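Local coordinates for protein tRNA dimethylallyltransferase (PDB 3EXA) that probably transfers a dimethylallyl group from dimethylallyl diphosphate onto adenine 37 of tRNAs that read codons beginning with uridine, at residues Lys2-Lys16 / Tyr190-Leu204. Sequence-based numbering, arbitrary orientation.
Sequences KEKLVAIVGPTAVGK and YNLVMIGLTMERDVL
Lys2 O and Asn191 ND2 share a water, which donates to the carbonyl and accepts from the amide. Glu3 lies alongside the Tyr190 ring: its O sits at the ring edge and accepts a nearly straight bond from Asn191 N (2.7 Å), while OE1 approaches CE2 and meets the Tyr190 hydroxyl through a second water; OE2 is hydrogen-bonded to Thr86 OG1. Leu5 puts CD2 over one face of the same ring, 4.1 Å from its centroid and 18° off the normal, a CH-pi contact reached with CG anti to the backbone N (chi1 171°). Losing the ring of Tyr190 to an alanine here is likely to strip Leu5 CD2 of its face, cost the Glu3 water its phenolic partner and open a gap against helix 74-90. From Leu5 to Val9 the backbones run parallel, Leu5, Ala7 and Val9 each giving N-H and C=O to the neighbouring strand. The two strands are neighbours in the parallel sheet of the P-loop NTPase fold, 94-98 bonded to the far edge of 4-9 and 284-288 beyond 191-198. Ala7 CB meets CG of selenomethionine Met194, and Val9 CG1 the Met194 methyl CE (3.7 Å), on the face of Leu5; on the reverse, Ile8 CG1 lies beside Ile195 CD1, brought there by CG1 of Ile195 standing between its backbone N and carbonyl carbon (chi1 58°). Gly10 starts the predicted ATP-binding loop, whose backbone angles there would jam any CB. Pro11 CD rests 3.4 Å from Leu197 O, and its O accepts Lys16 NZ (2.7 Å) from above the carbonyl plane. Val14 divides its methyls, CG2 against Leu197 CB and CG1 against Leu204 CD1 at 3.6 Å, while CE of selenomethionine Met199 touches its CA. Lys16 CA meets Leu197 CD1.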
loop_
_atom_site.group_PDB
_atom_site.type_symbol
_atom_site.label_atom_id
_atom_site.label_comp_id
_atom_site.label_asym_id
_atom_site.label_seq_id
_atom_site.Cartn_x
_atom_site.Cartn_y
_atom_site.Cartn_z
ATOM N N LYS A 2 -21.068 17.464 -21.223
ATOM C CA LYS A 2 -20.253 16.234 -21.007
ATOM C C LYS A 2 -19.886 15.560 -22.322
ATOM O O LYS A 2 -20.598 15.695 -23.319
ATOM C CB LYS A 2 -21.022 15.210 -20.168
ATOM C CG LYS A 2 -21.493 15.667 -18.803
ATOM C CD LYS A 2 -22.206 14.513 -18.099
ATOM C CE LYS A 2 -22.726 14.917 -16.728
ATOM N NZ LYS A 2 -23.760 15.990 -16.837
ATOM N N GLU A 3 -18.763 14.845 -22.319
ATOM C CA GLU A 3 -18.324 14.078 -23.484
ATOM C C GLU A 3 -19.343 12.953 -23.691
ATOM O O GLU A 3 -19.758 12.295 -22.733
ATOM C CB GLU A 3 -16.950 13.442 -23.236
ATOM C CG GLU A 3 -15.743 14.343 -23.436
ATOM C CD GLU A 3 -14.434 13.647 -23.084
ATOM O OE1 GLU A 3 -14.282 12.452 -23.412
ATOM O OE2 GLU A 3 -13.547 14.293 -22.486
ATOM N N LYS A 4 -19.723 12.736 -24.948
ATOM C CA LYS A 4 -20.693 11.709 -25.322
ATOM C C LYS A 4 -20.018 10.365 -25.569
ATOM O O LYS A 4 -18.954 10.304 -26.180
ATOM C CB LYS A 4 -21.436 12.123 -26.590
ATOM C CG LYS A 4 -22.285 13.365 -26.449
ATOM C CD LYS A 4 -22.937 13.713 -27.775
ATOM C CE LYS A 4 -23.714 15.015 -27.672
ATOM N NZ LYS A 4 -24.232 15.477 -28.995
ATOM N N LEU A 5 -20.650 9.290 -25.104
ATOM C CA LEU A 5 -20.102 7.950 -25.278
ATOM C C LEU A 5 -21.184 6.901 -25.483
ATOM O O LEU A 5 -22.070 6.736 -24.642
ATOM C CB LEU A 5 -19.268 7.572 -24.061
ATOM C CG LEU A 5 -18.786 6.131 -23.967
ATOM C CD1 LEU A 5 -18.053 5.716 -25.234
ATOM C CD2 LEU A 5 -17.882 6.021 -22.755
ATOM N N VAL A 6 -21.112 6.188 -26.604
ATOM C CA VAL A 6 -22.085 5.137 -26.885
ATOM C C VAL A 6 -21.458 3.787 -26.554
ATOM O O VAL A 6 -20.338 3.509 -26.974
ATOM C CB VAL A 6 -22.510 5.119 -28.378
ATOM C CG1 VAL A 6 -23.484 3.965 -28.616
ATOM C CG2 VAL A 6 -23.160 6.446 -28.770
ATOM N N ALA A 7 -22.164 2.956 -25.788
ATOM C CA ALA A 7 -21.643 1.633 -25.455
ATOM C C ALA A 7 -22.570 0.556 -25.999
ATOM O O ALA A 7 -23.789 0.646 -25.855
ATOM C CB ALA A 7 -21.489 1.478 -23.950
ATOM N N ILE A 8 -21.987 -0.441 -26.657
ATOM C CA ILE A 8 -22.743 -1.553 -27.209
ATOM C C ILE A 8 -22.199 -2.789 -26.518
ATOM O O ILE A 8 -21.062 -3.193 -26.739
ATOM C CB ILE A 8 -22.538 -1.687 -28.730
ATOM C CG1 ILE A 8 -22.934 -0.390 -29.423
ATOM C CG2 ILE A 8 -23.368 -2.848 -29.270
ATOM C CD1 ILE A 8 -22.664 -0.390 -30.903
ATOM N N VAL A 9 -23.023 -3.378 -25.663
ATOM C CA VAL A 9 -22.636 -4.545 -24.894
ATOM C C VAL A 9 -23.547 -5.719 -25.233
ATOM O O VAL A 9 -24.601 -5.535 -25.838
ATOM C CB VAL A 9 -22.784 -4.250 -23.420
ATOM C CG1 VAL A 9 -22.021 -2.971 -23.074
ATOM C CG2 VAL A 9 -24.266 -4.081 -23.099
ATOM N N GLY A 10 -23.149 -6.913 -24.811
ATOM C CA GLY A 10 -23.930 -8.107 -25.079
ATOM C C GLY A 10 -23.002 -9.303 -25.204
ATOM O O GLY A 10 -21.797 -9.123 -25.352
ATOM N N PRO A 11 -23.524 -10.535 -25.135
ATOM C CA PRO A 11 -22.719 -11.758 -25.244
ATOM C C PRO A 11 -22.088 -11.916 -26.627
ATOM O O PRO A 11 -22.177 -11.014 -27.456
ATOM C CB PRO A 11 -23.731 -12.859 -24.946
ATOM C CG PRO A 11 -25.000 -12.285 -25.491
ATOM C CD PRO A 11 -24.949 -10.864 -24.974
ATOM N N THR A 12 -21.457 -13.061 -26.874
ATOM C CA THR A 12 -20.822 -13.328 -28.166
ATOM C C THR A 12 -21.823 -13.895 -29.159
ATOM O O THR A 12 -22.751 -14.603 -28.777
ATOM C CB THR A 12 -19.698 -14.392 -28.074
ATOM O OG1 THR A 12 -19.144 -14.414 -26.753
ATOM C CG2 THR A 12 -18.591 -14.088 -29.095
ATOM N N ALA A 13 -21.606 -13.584 -30.433
ATOM C CA ALA A 13 -22.428 -14.075 -31.526
ATOM C C ALA A 13 -23.769 -13.385 -31.745
ATOM O O ALA A 13 -24.579 -13.851 -32.547
ATOM C CB ALA A 13 -22.632 -15.580 -31.374
ATOM N N VAL A 14 -24.005 -12.274 -31.058
ATOM C CA VAL A 14 -25.262 -11.544 -31.228
ATOM C C VAL A 14 -25.175 -10.457 -32.297
ATOM O O VAL A 14 -26.114 -9.692 -32.476
ATOM C CB VAL A 14 -25.726 -10.869 -29.912
ATOM C CG1 VAL A 14 -26.258 -11.907 -28.947
ATOM C CG2 VAL A 14 -24.573 -10.110 -29.284
ATOM N N GLY A 15 -24.048 -10.363 -32.993
ATOM C CA GLY A 15 -23.943 -9.361 -34.040
ATOM C C GLY A 15 -23.531 -7.987 -33.567
ATOM O O GLY A 15 -23.934 -6.976 -34.139
ATOM N N LYS A 16 -22.707 -7.961 -32.529
ATOM C CA LYS A 16 -22.210 -6.733 -31.946
ATOM C C LYS A 16 -21.293 -5.970 -32.907
ATOM O O LYS A 16 -21.278 -4.736 -32.916
ATOM C CB LYS A 16 -21.474 -7.070 -30.658
ATOM C CG LYS A 16 -21.902 -6.232 -29.475
ATOM C CD LYS A 16 -22.040 -7.036 -28.172
ATOM C CE LYS A 16 -20.741 -7.692 -27.739
ATOM N NZ LYS A 16 -20.541 -9.015 -28.382
ATOM N N TYR A 190 -19.791 10.751 -18.399
ATOM C CA TYR A 190 -20.122 10.917 -19.820
ATOM C C TYR A 190 -21.628 11.042 -20.091
ATOM O O TYR A 190 -22.464 10.741 -19.233
ATOM C CB TYR A 190 -19.603 9.727 -20.654
ATOM C CG TYR A 190 -18.112 9.482 -20.626
ATOM C CD1 TYR A 190 -17.566 8.506 -19.807
ATOM C CD2 TYR A 190 -17.248 10.234 -21.422
ATOM C CE1 TYR A 190 -16.199 8.281 -19.775
ATOM C CE2 TYR A 190 -15.874 10.021 -21.400
ATOM C CZ TYR A 190 -15.353 9.040 -20.570
ATOM O OH TYR A 190 -13.994 8.823 -20.532
ATOM N N ASN A 191 -21.950 11.509 -21.296
ATOM C CA ASN A 191 -23.334 11.601 -21.754
ATOM C C ASN A 191 -23.397 10.222 -22.396
ATOM O O ASN A 191 -23.176 10.073 -23.600
ATOM C CB ASN A 191 -23.485 12.688 -22.830
ATOM C CG ASN A 191 -24.874 12.716 -23.454
ATOM O OD1 ASN A 191 -25.651 11.764 -23.321
ATOM N ND2 ASN A 191 -25.182 13.800 -24.156
ATOM N N LEU A 192 -23.648 9.215 -21.569
ATOM C CA LEU A 192 -23.671 7.845 -22.035
ATOM C C LEU A 192 -25.027 7.263 -22.402
ATOM O O LEU A 192 -26.051 7.541 -21.770
ATOM C CB LEU A 192 -22.987 6.942 -21.001
ATOM C CG LEU A 192 -22.821 5.439 -21.306
ATOM C CD1 LEU A 192 -21.654 4.900 -20.527
ATOM C CD2 LEU A 192 -24.091 4.676 -20.944
ATOM N N VAL A 193 -24.993 6.461 -23.463
ATOM C CA VAL A 193 -26.131 5.730 -23.984
ATOM C C VAL A 193 -25.585 4.306 -24.132
ATOM O O VAL A 193 -24.646 4.048 -24.897
ATOM C CB VAL A 193 -26.596 6.267 -25.356
ATOM C CG1 VAL A 193 -27.707 5.386 -25.912
ATOM C CG2 VAL A 193 -27.107 7.695 -25.207
HETATM N N MSE A 194 -26.157 3.395 -23.359
HETATM C CA MSE A 194 -25.733 2.012 -23.365
HETATM C C MSE A 194 -26.846 1.125 -23.908
HETATM O O MSE A 194 -27.961 1.140 -23.392
HETATM C CB MSE A 194 -25.387 1.598 -21.939
HETATM C CG MSE A 194 -24.337 0.521 -21.844
HETATM SE SE MSE A 194 -23.669 0.309 -20.039
HETATM C CE MSE A 194 -23.577 -1.620 -20.006
ATOM N N ILE A 195 -26.551 0.362 -24.953
ATOM C CA ILE A 195 -27.546 -0.534 -25.536
ATOM C C ILE A 195 -27.041 -1.962 -25.420
ATOM O O ILE A 195 -25.837 -2.200 -25.450
ATOM C CB ILE A 195 -27.785 -0.236 -27.035
ATOM C CG1 ILE A 195 -26.468 -0.363 -27.794
ATOM C CG2 ILE A 195 -28.382 1.166 -27.218
ATOM C CD1 ILE A 195 -26.606 -0.245 -29.280
ATOM N N GLY A 196 -27.954 -2.915 -25.288
ATOM C CA GLY A 196 -27.537 -4.301 -25.185
ATOM C C GLY A 196 -28.207 -5.144 -26.250
ATOM O O GLY A 196 -29.386 -4.952 -26.545
ATOM N N LEU A 197 -27.445 -6.062 -26.840
ATOM C CA LEU A 197 -27.951 -6.965 -27.869
ATOM C C LEU A 197 -28.105 -8.361 -27.263
ATOM O O LEU A 197 -27.155 -8.905 -26.697
ATOM C CB LEU A 197 -26.983 -7.005 -29.054
ATOM C CG LEU A 197 -26.617 -5.620 -29.615
ATOM C CD1 LEU A 197 -25.797 -5.781 -30.889
ATOM C CD2 LEU A 197 -27.885 -4.825 -29.893
ATOM N N THR A 198 -29.312 -8.919 -27.367
ATOM C CA THR A 198 -29.628 -10.238 -26.829
ATOM C C THR A 198 -30.159 -11.080 -27.945
ATOM O O THR A 198 -30.259 -10.637 -29.089
ATOM C CB THR A 198 -30.777 -10.233 -25.809
ATOM O OG1 THR A 198 -30.900 -8.940 -25.220
ATOM C CG2 THR A 198 -30.536 -11.281 -24.734
HETATM N N MSE A 199 -30.577 -12.283 -27.574
HETATM C CA MSE A 199 -31.105 -13.231 -28.534
HETATM C C MSE A 199 -31.670 -14.424 -27.777
HETATM O O MSE A 199 -31.262 -14.698 -26.649
HETATM C CB MSE A 199 -29.961 -13.672 -29.442
HETATM C CG MSE A 199 -30.350 -14.171 -30.814
HETATM SE SE MSE A 199 -28.736 -14.563 -31.850
HETATM C CE MSE A 199 -28.376 -12.813 -32.568
ATOM N N GLU A 200 -32.614 -15.122 -28.398
ATOM C CA GLU A 200 -33.232 -16.301 -27.800
ATOM C C GLU A 200 -32.164 -17.330 -27.421
ATOM O O GLU A 200 -31.198 -17.534 -28.158
ATOM C CB GLU A 200 -34.242 -16.909 -28.784
ATOM C CG GLU A 200 -35.650 -16.332 -28.653
ATOM C CD GLU A 200 -36.526 -16.559 -29.887
ATOM O OE1 GLU A 200 -36.509 -17.678 -30.455
ATOM O OE2 GLU A 200 -37.244 -15.612 -30.279
ATOM N N ARG A 201 -32.353 -17.964 -26.263
ATOM C CA ARG A 201 -31.434 -18.970 -25.704
ATOM C C ARG A 201 -30.834 -19.954 -26.701
ATOM O O ARG A 201 -29.634 -19.922 -26.988
ATOM C CB ARG A 201 -32.157 -19.769 -24.603
ATOM C CG ARG A 201 -31.267 -20.692 -23.759
ATOM C CD ARG A 201 -30.151 -19.917 -23.042
ATOM N NE ARG A 201 -30.649 -18.867 -22.146
ATOM C CZ ARG A 201 -29.882 -17.954 -21.547
ATOM N NH1 ARG A 201 -28.568 -17.938 -21.734
ATOM N NH2 ARG A 201 -30.431 -17.041 -20.758
ATOM N N ASP A 202 -31.685 -20.842 -27.204
ATOM C CA ASP A 202 -31.280 -21.879 -28.144
ATOM C C ASP A 202 -30.575 -21.379 -29.396
ATOM O O ASP A 202 -29.625 -22.003 -29.869
ATOM C CB ASP A 202 -32.498 -22.708 -28.541
ATOM C CG ASP A 202 -33.128 -23.410 -27.359
ATOM O OD1 ASP A 202 -34.159 -24.086 -27.555
ATOM O OD2 ASP A 202 -32.590 -23.288 -26.236
ATOM N N VAL A 203 -31.051 -20.262 -29.937
ATOM C CA VAL A 203 -30.472 -19.677 -31.138
ATOM C C VAL A 203 -29.047 -19.225 -30.861
ATOM O O VAL A 203 -28.129 -19.580 -31.590
ATOM C CB VAL A 203 -31.329 -18.474 -31.631
ATOM C CG1 VAL A 203 -30.605 -17.712 -32.717
ATOM C CG2 VAL A 203 -32.662 -18.980 -32.178
ATOM N N LEU A 204 -28.873 -18.453 -29.791
ATOM C CA LEU A 204 -27.572 -17.945 -29.392
ATOM C C LEU A 204 -26.550 -19.062 -29.178
ATOM O O LEU A 204 -25.388 -18.940 -29.588
ATOM C CB LEU A 204 -27.706 -17.131 -28.104
ATOM C CG LEU A 204 -26.364 -16.599 -27.589
ATOM C CD1 LEU A 204 -25.909 -15.481 -28.499
ATOM C CD2 LEU A 204 -26.481 -16.103 -26.151
HETATM O O HOH W 1 -23.368 16.268 -23.771
HETATM O O HOH W 2 -12.603 10.398 -22.315
#